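Local structure of glycoside hydrolase family 31 (5I0E) at residues A[295-300]-A[588-593]; A[530-535]-A[563-568]; A[210-215]-A[517-522]; A[353-358]-A[448-453]. The protein probably hydrolyses alpha-glucosidic linkages of sugar substrates and binds alpha-D-glucose in its TIM-barrel domain. One frame throughout, in Å; residues are numbered along the deposited sequence.

Interaction 1 (A[295-300]-A[588-593]); sequences FGLWAS and MQYHSE. With GLC (alpha-D-glucopyranose), chain B.
Y590 lays its ring across the backbone of A299 and S300, where segments 297-300 and 588-590 run parallel, 19° apart. From CB, on the sheet face shared with L297 and A299, a chi1 of 70° puts CG between the backbone N and the carbonyl carbon and swings the ring over the partner strand. CD1 and CE1 each come to 3.5 Å from S300 O; CE2 and CZ ride over A299, whose CA stands 4.0 Å from the ring centroid, a CH-pi contact. At the tip, OH lies 3.3 Å from A299 CB and is hydrogen-bonded to H317. Were Y590 an alanine, the face over A299 would be gone and H317 would probably be left without its hydroxyl partner. Earlier along the strands, W298 N donates to M588 O (2.9 Å, 162°) and Y590 N to W298 O (3.2 Å), a parallel bridge between W298 and Q589. H591 NE2 donates to glucose O4 at 2.9 Å, while its ND1 makes a weak, bent bond to S300 OG. A water joins S300 OG to Q589 OE1; Q589 NE2 is bonded to D561 OD1. Around these adjoining TIM-barrel strands, strand 326-329 lies beyond W298 and S300, helix 307-320 against L297 and A299, and helix 617-646 against M588.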
loop_
_atom_site.group_PDB
_atom_site.type_symbol
_atom_site.label_atom_id
_atom_site.label_comp_id
_atom_site.label_asym_id
_atom_site.label_seq_id
_atom_site.Cartn_x
_atom_site.Cartn_y
_atom_site.Cartn_z
ATOM N N PHE A 295 0.043 -10.727 18.232
ATOM C CA PHE A 295 0.043 -9.547 19.119
ATOM C C PHE A 295 1.290 -9.393 19.957
ATOM O O PHE A 295 1.427 -8.390 20.647
ATOM C CB PHE A 295 -1.216 -9.514 19.985
ATOM C CG PHE A 295 -2.470 -9.314 19.188
ATOM C CD1 PHE A 295 -2.665 -8.148 18.474
ATOM C CD2 PHE A 295 -3.451 -10.307 19.124
ATOM C CE1 PHE A 295 -3.817 -7.958 17.727
ATOM C CE2 PHE A 295 -4.612 -10.121 18.370
ATOM C CZ PHE A 295 -4.793 -8.948 17.666
ATOM N N GLY A 296 2.214 -10.353 19.885
ATOM C CA GLY A 296 3.543 -10.146 20.470
ATOM C C GLY A 296 4.427 -9.240 19.608
ATOM O O GLY A 296 3.997 -8.753 18.546
ATOM N N LEU A 297 5.654 -9.000 20.077
ATOM C CA LEU A 297 6.621 -8.184 19.340
ATOM C C LEU A 297 7.136 -8.979 18.122
ATOM O O LEU A 297 7.463 -10.154 18.244
ATOM C CB LEU A 297 7.778 -7.741 20.241
ATOM C CG LEU A 297 8.915 -6.983 19.552
ATOM C CD1 LEU A 297 8.419 -5.680 18.969
ATOM C CD2 LEU A 297 10.048 -6.737 20.528
ATOM N N TRP A 298 7.136 -8.330 16.965
ATOM C CA TRP A 298 7.701 -8.857 15.727
ATOM C C TRP A 298 9.112 -8.276 15.532
ATOM O O TRP A 298 9.284 -7.068 15.512
ATOM C CB TRP A 298 6.866 -8.464 14.526
ATOM C CG TRP A 298 5.536 -9.075 14.346
ATOM C CD1 TRP A 298 4.567 -9.229 15.285
ATOM C CD2 TRP A 298 4.988 -9.538 13.126
ATOM N NE1 TRP A 298 3.456 -9.790 14.739
ATOM C CE2 TRP A 298 3.683 -10.004 13.408
ATOM C CE3 TRP A 298 5.480 -9.637 11.818
ATOM C CZ2 TRP A 298 2.850 -10.567 12.428
ATOM C CZ3 TRP A 298 4.663 -10.184 10.839
ATOM C CH2 TRP A 298 3.351 -10.646 11.151
ATOM N N ALA A 299 10.099 -9.174 15.416
ATOM C CA ALA A 299 11.485 -8.820 15.151
ATOM C C ALA A 299 11.782 -9.022 13.668
ATOM O O ALA A 299 11.363 -10.009 13.062
ATOM C CB ALA A 299 12.428 -9.656 16.012
ATOM N N SER A 300 12.495 -8.069 13.092
ATOM C CA SER A 300 12.846 -8.103 11.675
ATOM C C SER A 300 14.111 -7.259 11.421
ATOM O O SER A 300 14.374 -6.267 12.102
ATOM C CB SER A 300 11.681 -7.584 10.821
ATOM O OG SER A 300 11.954 -7.749 9.425
ATOM N N MET A 588 2.943 -4.664 16.412
ATOM C CA MET A 588 4.146 -4.031 16.933
ATOM C C MET A 588 5.360 -4.747 16.321
ATOM O O MET A 588 5.525 -5.956 16.550
ATOM C CB MET A 588 4.139 -4.176 18.464
ATOM C CG MET A 588 5.272 -3.487 19.223
ATOM S SD MET A 588 5.347 -3.970 20.985
ATOM C CE MET A 588 6.543 -2.777 21.572
ATOM N N GLN A 589 6.161 -4.026 15.516
ATOM C CA GLN A 589 7.447 -4.541 15.010
ATOM C C GLN A 589 8.468 -3.503 14.695
ATOM O O GLN A 589 8.138 -2.385 14.409
ATOM C CB GLN A 589 7.354 -5.505 13.785
ATOM C CG GLN A 589 6.688 -5.135 12.494
ATOM C CD GLN A 589 7.625 -4.746 11.333
ATOM O OE1 GLN A 589 8.198 -5.592 10.598
ATOM N NE2 GLN A 589 7.686 -3.450 11.099
ATOM N N TYR A 590 9.716 -3.940 14.760
ATOM C CA TYR A 590 10.865 -3.179 14.341
ATOM C C TYR A 590 11.459 -3.884 13.127
ATOM O O TYR A 590 11.393 -5.098 13.014
ATOM C CB TYR A 590 11.891 -3.054 15.489
ATOM C CG TYR A 590 12.662 -4.317 15.903
ATOM C CD1 TYR A 590 13.769 -4.754 15.181
ATOM C CD2 TYR A 590 12.323 -5.030 17.061
ATOM C CE1 TYR A 590 14.508 -5.868 15.579
ATOM C CE2 TYR A 590 13.042 -6.141 17.468
ATOM C CZ TYR A 590 14.135 -6.571 16.725
ATOM O OH TYR A 590 14.870 -7.678 17.117
ATOM N N HIS A 591 12.061 -3.106 12.254
ATOM C CA HIS A 591 12.580 -3.572 11.005
ATOM C C HIS A 591 13.726 -2.612 10.593
ATOM O O HIS A 591 13.791 -1.476 11.096
ATOM C CB HIS A 591 11.462 -3.561 9.967
ATOM C CG HIS A 591 11.884 -4.065 8.620
ATOM N ND1 HIS A 591 12.638 -5.208 8.462
ATOM C CD2 HIS A 591 11.626 -3.608 7.369
ATOM C CE1 HIS A 591 12.864 -5.411 7.174
ATOM N NE2 HIS A 591 12.252 -4.461 6.487
ATOM N N SER A 592 14.627 -3.089 9.726
ATOM C CA SER A 592 15.708 -2.277 9.188
ATOM C C SER A 592 15.910 -2.575 7.721
ATOM O O SER A 592 15.771 -3.709 7.294
ATOM C CB SER A 592 17.035 -2.520 9.954
ATOM O OG SER A 592 17.385 -3.892 9.982
ATOM N N GLU A 593 16.264 -1.542 6.968
ATOM C CA GLU A 593 16.519 -1.635 5.521
ATOM C C GLU A 593 17.888 -2.241 5.232
ATOM O O GLU A 593 18.819 -2.067 6.008
ATOM C CB GLU A 593 16.470 -0.240 4.888
ATOM C CG GLU A 593 16.466 -0.227 3.363
ATOM C CD GLU A 593 16.191 1.153 2.779
ATOM O OE1 GLU A 593 16.826 2.140 3.222
ATOM O OE2 GLU A 593 15.318 1.252 1.893
HETATM C C1 GLC B . 10.586 -3.450 0.371
HETATM C C2 GLC B . 9.941 -3.488 1.754
HETATM C C3 GLC B . 10.998 -3.449 2.849
HETATM C C4 GLC B . 11.960 -4.621 2.654
HETATM C C5 GLC B . 12.563 -4.604 1.254
HETATM C C6 GLC B . 13.370 -5.888 1.060
HETATM O O1 GLC B . 11.202 -2.177 0.225
HETATM O O2 GLC B . 9.037 -2.393 1.887
HETATM O O3 GLC B . 10.354 -3.545 4.123
HETATM O O4 GLC B . 13.010 -4.617 3.641
HETATM O O5 GLC B . 11.561 -4.492 0.232
HETATM O O6 GLC B . 14.126 -5.806 -0.160
HETATM O O HOH W 1 1.941 -7.361 17.540
HETATM O O HOH W 2 16.522 -4.549 12.637
HETATM O O HOH W 3 9.224 -7.451 8.700
#

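Interaction 2 (A[530-535]-A[563-568]); sequences AGDEDS and AGFSGP. With GLC (alpha-D-glucopyranose), chain B.
Two irregular loops, one following barrel strand 527-529 and the other strand 558-561, meet mainly through backbone: E533 O accepts from both F565 N and S566 N. Both bonds to E533 O measure 3.2 Å, and their donors are tilted from the carbonyl plane, by 26° and 18°. At the other end S535 OG donates to A563 O at 2.7 Å, on a lone pair in the carbonyl plane; OG is also bonded to R604. G564 has to be glycine: a CB would run into D534 O and S535 CA. These are loops following the strands of a TIM barrel, the side on which barrel enzymes bind substrate, and glucose lies against them. Its O2 donates to D532 OD1 (2.6 Å) and its O1 to D532 OD2 (3.0 Å). F565 flanks that carboxylate: CZ is 3.5 Å from D532 OD1, the two planes are only 23° apart, and CE2 comes to 3.6 Å from glucose O4. Replacing F565 by alanine takes away this ring, which is likely to open a gap beside D532 and the sugar and leave H591 without its ring neighbour. D534 OD1 forms a salt bridge with K201, and S566 OG is bonded to E593.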
loop_
_atom_site.group_PDB
_atom_site.type_symbol
_atom_site.label_atom_id
_atom_site.label_comp_id
_atom_site.label_asym_id
_atom_site.label_seq_id
_atom_site.Cartn_x
_atom_site.Cartn_y
_atom_site.Cartn_z
ATOM N N ALA A 530 2.689 -0.142 7.178
ATOM C CA ALA A 530 2.657 1.172 6.485
ATOM C C ALA A 530 3.769 1.449 5.455
ATOM O O ALA A 530 3.775 2.513 4.836
ATOM C CB ALA A 530 2.624 2.290 7.509
ATOM N N GLY A 531 4.669 0.485 5.245
ATOM C CA GLY A 531 5.723 0.598 4.251
ATOM C C GLY A 531 6.993 1.308 4.700
ATOM O O GLY A 531 7.342 1.296 5.876
ATOM N N ASP A 532 7.675 1.933 3.739
ATOM C CA ASP A 532 9.043 2.412 3.900
ATOM C C ASP A 532 9.105 3.857 4.350
ATOM O O ASP A 532 8.515 4.728 3.707
ATOM C CB ASP A 532 9.778 2.288 2.556
ATOM C CG ASP A 532 9.910 0.851 2.086
ATOM O OD1 ASP A 532 9.625 -0.070 2.882
ATOM O OD2 ASP A 532 10.297 0.629 0.920
ATOM N N GLU A 533 9.828 4.128 5.437
ATOM C CA GLU A 533 10.081 5.509 5.860
ATOM C C GLU A 533 11.449 5.685 6.464
ATOM O O GLU A 533 12.062 4.717 6.932
ATOM C CB GLU A 533 9.028 5.993 6.865
ATOM C CG GLU A 533 7.902 6.848 6.275
ATOM C CD GLU A 533 8.335 8.234 5.802
ATOM O OE1 GLU A 533 9.527 8.478 5.527
ATOM O OE2 GLU A 533 7.453 9.109 5.670
ATOM N N ASP A 534 11.911 6.949 6.445
ATOM C CA ASP A 534 13.096 7.389 7.196
ATOM C C ASP A 534 12.767 7.434 8.679
ATOM O O ASP A 534 11.607 7.381 9.065
ATOM C CB ASP A 534 13.549 8.782 6.767
ATOM C CG ASP A 534 14.121 8.813 5.357
ATOM O OD1 ASP A 534 15.107 8.076 5.112
ATOM O OD2 ASP A 534 13.596 9.576 4.503
ATOM N N SER A 535 13.813 7.561 9.488
ATOM C CA SER A 535 13.713 7.618 10.941
ATOM C C SER A 535 13.610 9.066 11.383
ATOM O O SER A 535 14.559 9.636 11.876
ATOM C CB SER A 535 14.919 6.908 11.594
ATOM O OG SER A 535 14.824 5.495 11.451
ATOM N N ALA A 563 9.793 3.680 14.576
ATOM C CA ALA A 563 10.928 4.612 14.512
ATOM C C ALA A 563 11.658 4.681 13.163
ATOM O O ALA A 563 12.696 5.320 13.070
ATOM C CB ALA A 563 11.921 4.319 15.650
ATOM N N GLY A 564 11.117 4.049 12.123
ATOM C CA GLY A 564 11.679 4.123 10.771
ATOM C C GLY A 564 12.651 2.990 10.499
ATOM O O GLY A 564 13.328 2.528 11.425
ATOM N N PHE A 565 12.734 2.553 9.232
ATOM C CA PHE A 565 13.631 1.458 8.847
ATOM C C PHE A 565 14.844 1.883 8.009
ATOM O O PHE A 565 15.806 1.129 7.938
ATOM C CB PHE A 565 12.821 0.309 8.196
ATOM C CG PHE A 565 12.902 0.219 6.676
ATOM C CD1 PHE A 565 12.628 1.309 5.864
ATOM C CD2 PHE A 565 13.168 -1.004 6.060
ATOM C CE1 PHE A 565 12.666 1.199 4.467
ATOM C CE2 PHE A 565 13.203 -1.124 4.659
ATOM C CZ PHE A 565 12.953 -0.020 3.861
ATOM N N SER A 566 14.824 3.089 7.425
ATOM C CA SER A 566 15.825 3.532 6.464
ATOM C C SER A 566 16.733 4.617 7.043
ATOM O O SER A 566 16.283 5.427 7.858
ATOM C CB SER A 566 15.124 4.059 5.211
ATOM O OG SER A 566 16.045 4.485 4.224
ATOM N N GLY A 567 17.998 4.624 6.612
ATOM C CA GLY A 567 18.982 5.624 7.033
ATOM C C GLY A 567 19.629 5.203 8.345
ATOM O O GLY A 567 19.336 4.124 8.849
ATOM N N PRO A 568 20.516 6.050 8.905
ATOM C CA PRO A 568 21.090 5.824 10.242
ATOM C C PRO A 568 20.048 5.445 11.303
ATOM O O PRO A 568 18.861 5.746 11.148
ATOM C CB PRO A 568 21.711 7.183 10.582
ATOM C CG PRO A 568 22.115 7.739 9.259
ATOM C CD PRO A 568 21.103 7.237 8.255
HETATM C C1 GLC B . 10.586 -3.450 0.371
HETATM C C2 GLC B . 9.941 -3.488 1.754
HETATM C C3 GLC B . 10.998 -3.449 2.849
HETATM C C4 GLC B . 11.960 -4.621 2.654
HETATM C C5 GLC B . 12.563 -4.604 1.254
HETATM C C6 GLC B . 13.370 -5.888 1.060
HETATM O O1 GLC B . 11.202 -2.177 0.225
HETATM O O2 GLC B . 9.037 -2.393 1.887
HETATM O O3 GLC B . 10.354 -3.545 4.123
HETATM O O4 GLC B . 13.010 -4.617 3.641
HETATM O O5 GLC B . 11.561 -4.492 0.232
HETATM O O6 GLC B . 14.126 -5.806 -0.160
HETATM O O HOH W 4 10.155 2.369 7.655
#

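Interaction 3 (A[210-215]-A[517-522])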
loop_
_atom_site.group_PDB
_atom_site.type_symbol
_atom_site.label_atom_id
_atom_site.label_comp_id
_atom_site.label_asym_id
_atom_site.label_seq_id
_atom_site.Cartn_x
_atom_site.Cartn_y
_atom_site.Cartn_z
ATOM N N TYR A 210 0.159 3.213 -0.824
ATOM C CA TYR A 210 0.224 1.822 -1.262
ATOM C C TYR A 210 -1.146 1.156 -1.201
ATOM O O TYR A 210 -1.355 0.104 -1.829
ATOM C CB TYR A 210 1.088 0.966 -0.325
ATOM C CG TYR A 210 2.501 1.392 -0.028
ATOM C CD1 TYR A 210 3.552 0.995 -0.850
ATOM C CD2 TYR A 210 2.810 2.115 1.132
ATOM C CE1 TYR A 210 4.867 1.341 -0.559
ATOM C CE2 TYR A 210 4.120 2.482 1.422
ATOM C CZ TYR A 210 5.144 2.084 0.583
ATOM O OH TYR A 210 6.452 2.413 0.850
ATOM N N LEU A 211 -2.052 1.723 -0.402
ATOM C CA LEU A 211 -3.303 1.052 -0.071
ATOM C C LEU A 211 -4.477 2.036 -0.082
ATOM O O LEU A 211 -5.094 2.291 0.958
ATOM C CB LEU A 211 -3.126 0.335 1.266
ATOM C CG LEU A 211 -4.260 -0.349 2.034
ATOM C CD1 LEU A 211 -5.344 -0.935 1.159
ATOM C CD2 LEU A 211 -3.724 -1.410 2.997
ATOM N N PRO A 212 -4.799 2.582 -1.275
ATOM C CA PRO A 212 -5.944 3.459 -1.387
ATOM C C PRO A 212 -7.221 2.657 -1.517
ATOM O O PRO A 212 -7.178 1.453 -1.782
ATOM C CB PRO A 212 -5.664 4.201 -2.690
ATOM C CG PRO A 212 -5.000 3.179 -3.531
ATOM C CD PRO A 212 -4.207 2.305 -2.596
ATOM N N MET A 213 -8.351 3.319 -1.345
ATOM C CA MET A 213 -9.665 2.739 -1.655
ATOM C C MET A 213 -10.578 3.867 -2.124
ATOM O O MET A 213 -10.429 4.988 -1.662
ATOM C CB MET A 213 -10.280 2.039 -0.434
ATOM C CG MET A 213 -9.479 0.860 0.112
ATOM S SD MET A 213 -10.362 0.168 1.510
ATOM C CE MET A 213 -9.174 -0.950 2.248
ATOM N N PRO A 214 -11.524 3.586 -3.040
ATOM C CA PRO A 214 -12.425 4.633 -3.533
ATOM C C PRO A 214 -13.671 4.698 -2.665
ATOM O O PRO A 214 -14.787 4.413 -3.118
ATOM C CB PRO A 214 -12.732 4.176 -4.959
ATOM C CG PRO A 214 -12.580 2.681 -4.928
ATOM C CD PRO A 214 -11.845 2.296 -3.664
ATOM N N PHE A 215 -13.453 5.080 -1.412
ATOM C CA PHE A 215 -14.466 5.045 -0.373
ATOM C C PHE A 215 -14.110 6.070 0.682
ATOM O O PHE A 215 -12.934 6.259 0.965
ATOM C CB PHE A 215 -14.543 3.657 0.276
ATOM C CG PHE A 215 -15.104 3.685 1.663
ATOM C CD1 PHE A 215 -16.471 3.704 1.870
ATOM C CD2 PHE A 215 -14.265 3.768 2.767
ATOM C CE1 PHE A 215 -16.995 3.775 3.147
ATOM C CE2 PHE A 215 -14.788 3.848 4.052
ATOM C CZ PHE A 215 -16.155 3.849 4.235
ATOM N N SER A 517 0.655 -3.213 0.189
ATOM C CA SER A 517 -0.308 -2.650 -0.735
ATOM C C SER A 517 -1.626 -3.406 -0.786
ATOM O O SER A 517 -1.750 -4.574 -0.398
ATOM C CB SER A 517 0.282 -2.449 -2.128
ATOM O OG SER A 517 0.613 -3.670 -2.718
ATOM N N GLY A 518 -2.635 -2.677 -1.241
ATOM C CA GLY A 518 -3.961 -3.210 -1.300
ATOM C C GLY A 518 -4.959 -2.265 -1.918
ATOM O O GLY A 518 -4.599 -1.211 -2.454
ATOM N N PHE A 519 -6.215 -2.680 -1.824
ATOM C CA PHE A 519 -7.344 -1.993 -2.438
ATOM C C PHE A 519 -8.621 -2.496 -1.737
ATOM O O PHE A 519 -8.538 -3.258 -0.766
ATOM C CB PHE A 519 -7.378 -2.277 -3.966
ATOM C CG PHE A 519 -8.040 -1.193 -4.779
ATOM C CD1 PHE A 519 -7.414 0.041 -4.967
ATOM C CD2 PHE A 519 -9.288 -1.396 -5.350
ATOM C CE1 PHE A 519 -8.029 1.049 -5.696
ATOM C CE2 PHE A 519 -9.915 -0.383 -6.074
ATOM C CZ PHE A 519 -9.281 0.837 -6.252
ATOM N N THR A 520 -9.779 -2.043 -2.206
ATOM C CA THR A 520 -11.068 -2.598 -1.824
ATOM C C THR A 520 -10.997 -4.112 -1.910
ATOM O O THR A 520 -10.649 -4.641 -2.966
ATOM C CB THR A 520 -12.153 -2.086 -2.771
ATOM O OG1 THR A 520 -12.019 -0.669 -2.923
ATOM C CG2 THR A 520 -13.536 -2.411 -2.242
ATOM N N GLY A 521 -11.271 -4.790 -0.784
ATOM C CA GLY A 521 -11.111 -6.248 -0.660
ATOM C C GLY A 521 -10.007 -6.700 0.281
ATOM O O GLY A 521 -10.094 -7.773 0.870
ATOM N N SER A 522 -8.978 -5.868 0.428
ATOM C CA SER A 522 -7.816 -6.156 1.267
ATOM C C SER A 522 -8.167 -6.436 2.721
ATOM O O SER A 522 -7.418 -7.151 3.412
ATOM C CB SER A 522 -6.776 -5.016 1.191
ATOM O OG SER A 522 -6.051 -5.039 -0.034
#
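A chi1 of 173° turns the L211 side chain beside its own carbonyl carbon and carries CD1 over the flat peptide between G518 and F519, 3.4 Å from G518 C. M213 instead has CG anti to its carbonyl carbon (chi1 -62°) and then runs extended, so that CG passes 3.7 Å from T520 N and CE reaches F519 O at 3.8 Å. On the other side of the loop backbone, the F519 ring meets P212 and P214: CD1 is 3.5 Å from P212 O, and CZ is 3.9 Å from P214 CD, the P214 and F519 side chains crossing at about a right angle. T520 OG1 closes on the same proline, 3.1 Å from P214 CD.

The loop that receives them is shaped by a type II turn from F519 to S522, in which S522 OG accepts from F519 N. One conventional hydrogen bond crosses the contact, G518 N to Y210 O at 3.1 Å, its donor tilted 30° from the carbonyl plane. P212 O, by contrast, faces F519 CA in a nearly straight CA-H...O contact. The buried join thus ties the chain before strand 215-219, in the beta-rich part ahead of the barrel, to the loop after barrel strand 514-515, with helix 485-506 behind F519. With two prolines supplying no N-H, the chemistry implies cohesion largely by van der Waals packing and C-H...O contacts rather than by a ladder of backbone bonds.

Interaction 4 (A[353-358]-A[448-453]); sequences PHRGPD and WTEQRR
A type I turn from E450 to R453 brings the backbone of Q451 up to P353, CA to CA 4.5 Å, without any direct hydrogen bond across. The turn joins helices 442-450 and 453-457 of the TIM-barrel domain, and P353 belongs to the long loop between strand 326-329 and helix 370-379. Two waters bridge instead: one donates to both H354 O and E450 O, the other accepts from H354 N and donates to Q451 O. P353 fits against the turn by its ring, CB 3.5 Å from E450 O and CG 3.7 Å from E450 CG, while CD meets Q451 NE2 at 3.8 Å; that amide nitrogen is bonded to G351 O, and OE1 to Q405.

R355, its chain bent at chi2 and chi3, turns back so that its guanidinium edge meets R453 CD, 3.8 Å from NH1. The two arginines lie side by side with guanidinium planes 8° apart, and E457 forms salt bridges to both, which would offset their like charges. E450 OE2 stays 4.4 Å from R355 NH1, beyond salt-bridge range. The other carboxylate oxygen of E450 is taken: R453 NE donates to E450 OE1 at 2.8 Å and 175°, on the syn side but 33° out of the carboxylate plane.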
loop_
_atom_site.group_PDB
_atom_site.type_symbol
_atom_site.label_atom_id
_atom_site.label_comp_id
_atom_site.label_asym_id
_atom_site.label_seq_id
_atom_site.Cartn_x
_atom_site.Cartn_y
_atom_site.Cartn_z
ATOM N N PRO A 353 7.308 -27.696 -8.847
ATOM C CA PRO A 353 7.609 -27.421 -7.439
ATOM C C PRO A 353 8.532 -28.444 -6.780
ATOM O O PRO A 353 8.485 -29.629 -7.110
ATOM C CB PRO A 353 6.233 -27.421 -6.759
ATOM C CG PRO A 353 5.245 -27.829 -7.784
ATOM C CD PRO A 353 5.862 -27.658 -9.126
ATOM N N HIS A 354 9.386 -27.964 -5.887
ATOM C CA HIS A 354 10.200 -28.827 -5.035
ATOM C C HIS A 354 9.433 -29.281 -3.793
ATOM O O HIS A 354 8.481 -28.629 -3.368
ATOM C CB HIS A 354 11.452 -28.078 -4.590
ATOM C CG HIS A 354 12.407 -27.821 -5.701
ATOM N ND1 HIS A 354 13.350 -28.748 -6.094
ATOM C CD2 HIS A 354 12.542 -26.770 -6.534
ATOM C CE1 HIS A 354 14.051 -28.264 -7.098
ATOM N NE2 HIS A 354 13.574 -27.071 -7.392
ATOM N N ARG A 355 9.851 -30.404 -3.224
ATOM C CA ARG A 355 9.487 -30.772 -1.847
ATOM C C ARG A 355 10.710 -30.639 -0.948
ATOM O O ARG A 355 11.832 -30.543 -1.436
ATOM C CB ARG A 355 8.934 -32.198 -1.785
ATOM C CG ARG A 355 7.754 -32.471 -2.718
ATOM C CD ARG A 355 6.583 -31.512 -2.510
ATOM N NE ARG A 355 6.069 -31.542 -1.136
ATOM C CZ ARG A 355 4.987 -30.886 -0.703
ATOM N NH1 ARG A 355 4.271 -30.120 -1.535
ATOM N NH2 ARG A 355 4.611 -31.005 0.577
ATOM N N GLY A 356 10.478 -30.630 0.360
ATOM C CA GLY A 356 11.530 -30.513 1.361
ATOM C C GLY A 356 12.644 -31.533 1.303
ATOM O O GLY A 356 13.808 -31.171 1.478
ATOM N N PRO A 357 12.313 -32.810 1.057
ATOM C CA PRO A 357 13.387 -33.830 0.919
ATOM C C PRO A 357 14.289 -33.702 -0.325
ATOM O O PRO A 357 15.282 -34.414 -0.438
ATOM C CB PRO A 357 12.615 -35.167 0.898
ATOM C CG PRO A 357 11.309 -34.876 1.553
ATOM C CD PRO A 357 10.984 -33.440 1.204
ATOM N N ASP A 358 13.931 -32.830 -1.256
ATOM C CA ASP A 358 14.804 -32.492 -2.385
ATOM C C ASP A 358 16.107 -31.792 -2.021
ATOM O O ASP A 358 17.012 -31.771 -2.839
ATOM C CB ASP A 358 14.073 -31.579 -3.377
ATOM C CG ASP A 358 12.880 -32.240 -4.017
ATOM O OD1 ASP A 358 12.741 -33.492 -3.925
ATOM O OD2 ASP A 358 12.092 -31.489 -4.642
ATOM N N TRP A 448 1.442 -20.246 -8.925
ATOM C CA TRP A 448 2.456 -19.471 -8.219
ATOM C C TRP A 448 2.772 -19.980 -6.802
ATOM O O TRP A 448 3.930 -20.141 -6.458
ATOM C CB TRP A 448 2.018 -18.020 -8.130
ATOM C CG TRP A 448 3.060 -17.119 -7.564
ATOM C CD1 TRP A 448 3.049 -16.543 -6.339
ATOM C CD2 TRP A 448 4.273 -16.706 -8.195
ATOM N NE1 TRP A 448 4.165 -15.798 -6.168
ATOM C CE2 TRP A 448 4.934 -15.865 -7.296
ATOM C CE3 TRP A 448 4.862 -16.967 -9.434
ATOM C CZ2 TRP A 448 6.156 -15.261 -7.587
ATOM C CZ3 TRP A 448 6.094 -16.380 -9.720
ATOM C CH2 TRP A 448 6.727 -15.538 -8.793
ATOM N N THR A 449 1.741 -20.227 -5.998
ATOM C CA THR A 449 1.917 -20.632 -4.595
ATOM C C THR A 449 2.287 -22.115 -4.420
ATOM O O THR A 449 2.827 -22.495 -3.373
ATOM C CB THR A 449 0.666 -20.318 -3.750
ATOM O OG1 THR A 449 -0.495 -20.909 -4.358
ATOM C CG2 THR A 449 0.459 -18.832 -3.630
ATOM N N GLU A 450 2.020 -22.954 -5.418
ATOM C CA GLU A 450 2.461 -24.350 -5.344
ATOM C C GLU A 450 3.991 -24.451 -5.280
ATOM O O GLU A 450 4.523 -25.335 -4.604
ATOM C CB GLU A 450 1.904 -25.181 -6.511
ATOM C CG GLU A 450 2.045 -26.682 -6.334
ATOM C CD GLU A 450 1.270 -27.274 -5.153
ATOM O OE1 GLU A 450 0.214 -26.723 -4.726
ATOM O OE2 GLU A 450 1.738 -28.322 -4.653
ATOM N N GLN A 451 4.684 -23.513 -5.930
ATOM C CA GLN A 451 6.145 -23.441 -5.879
ATOM C C GLN A 451 6.652 -23.269 -4.436
ATOM O O GLN A 451 7.758 -23.698 -4.128
ATOM C CB GLN A 451 6.675 -22.272 -6.727
ATOM C CG GLN A 451 6.322 -22.282 -8.223
ATOM C CD GLN A 451 7.251 -23.154 -9.052
ATOM O OE1 GLN A 451 8.478 -23.078 -8.934
ATOM N NE2 GLN A 451 6.670 -23.985 -9.897
ATOM N N ARG A 452 5.847 -22.619 -3.588
ATOM C CA ARG A 452 6.159 -22.324 -2.175
ATOM C C ARG A 452 5.556 -23.277 -1.128
ATOM O O ARG A 452 5.811 -23.101 0.064
ATOM C CB ARG A 452 5.619 -20.927 -1.827
ATOM C CG ARG A 452 6.425 -19.778 -2.377
ATOM C CD ARG A 452 5.984 -19.310 -3.742
ATOM N NE ARG A 452 7.006 -18.394 -4.239
ATOM C CZ ARG A 452 7.251 -18.096 -5.514
ATOM N NH1 ARG A 452 6.537 -18.626 -6.514
ATOM N NH2 ARG A 452 8.246 -17.248 -5.794
ATOM N N ARG A 453 4.745 -24.253 -1.549
ATOM C CA ARG A 453 3.950 -25.060 -0.618
ATOM C C ARG A 453 4.847 -25.791 0.349
ATOM O O ARG A 453 4.569 -25.809 1.551
ATOM C CB ARG A 453 3.050 -26.057 -1.379
ATOM C CG ARG A 453 2.208 -26.995 -0.497
ATOM C CD ARG A 453 1.252 -27.897 -1.297
ATOM N NE ARG A 453 0.164 -27.136 -1.916
ATOM C CZ ARG A 453 -0.839 -26.552 -1.262
ATOM N NH1 ARG A 453 -0.960 -26.636 0.057
ATOM N NH2 ARG A 453 -1.738 -25.869 -1.943
HETATM O O HOH W 5 6.429 -26.856 -3.245
HETATM O O HOH W 6 9.597 -25.237 -5.600
#

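In the fold
Interactions 1 and 2 are neighbours, their centres about 12 Å apart, and join directly: E593 N lies 2.9 Å from F565 O, and the H591 and F565 rings touch. Together they build one side of the glucose site from the ends of barrel strands 297-300, 527-529, 558-561 and 587-590. Interaction 3, its centre about 22 Å from that of interaction 2, is linked to it by Y210 OH and D532 N, 3.2 Å apart, so the region before the barrel reaches a sugar-binding loop. Interaction 4 lies, centre to centre, about 27 to 33 Å from the others and touches none. Along the chain, 295-300 and 588-593 enclose interactions 2 and 4, joining the barrel's first and last strands, whereas interaction 3 starts earlier and crosses interaction 1.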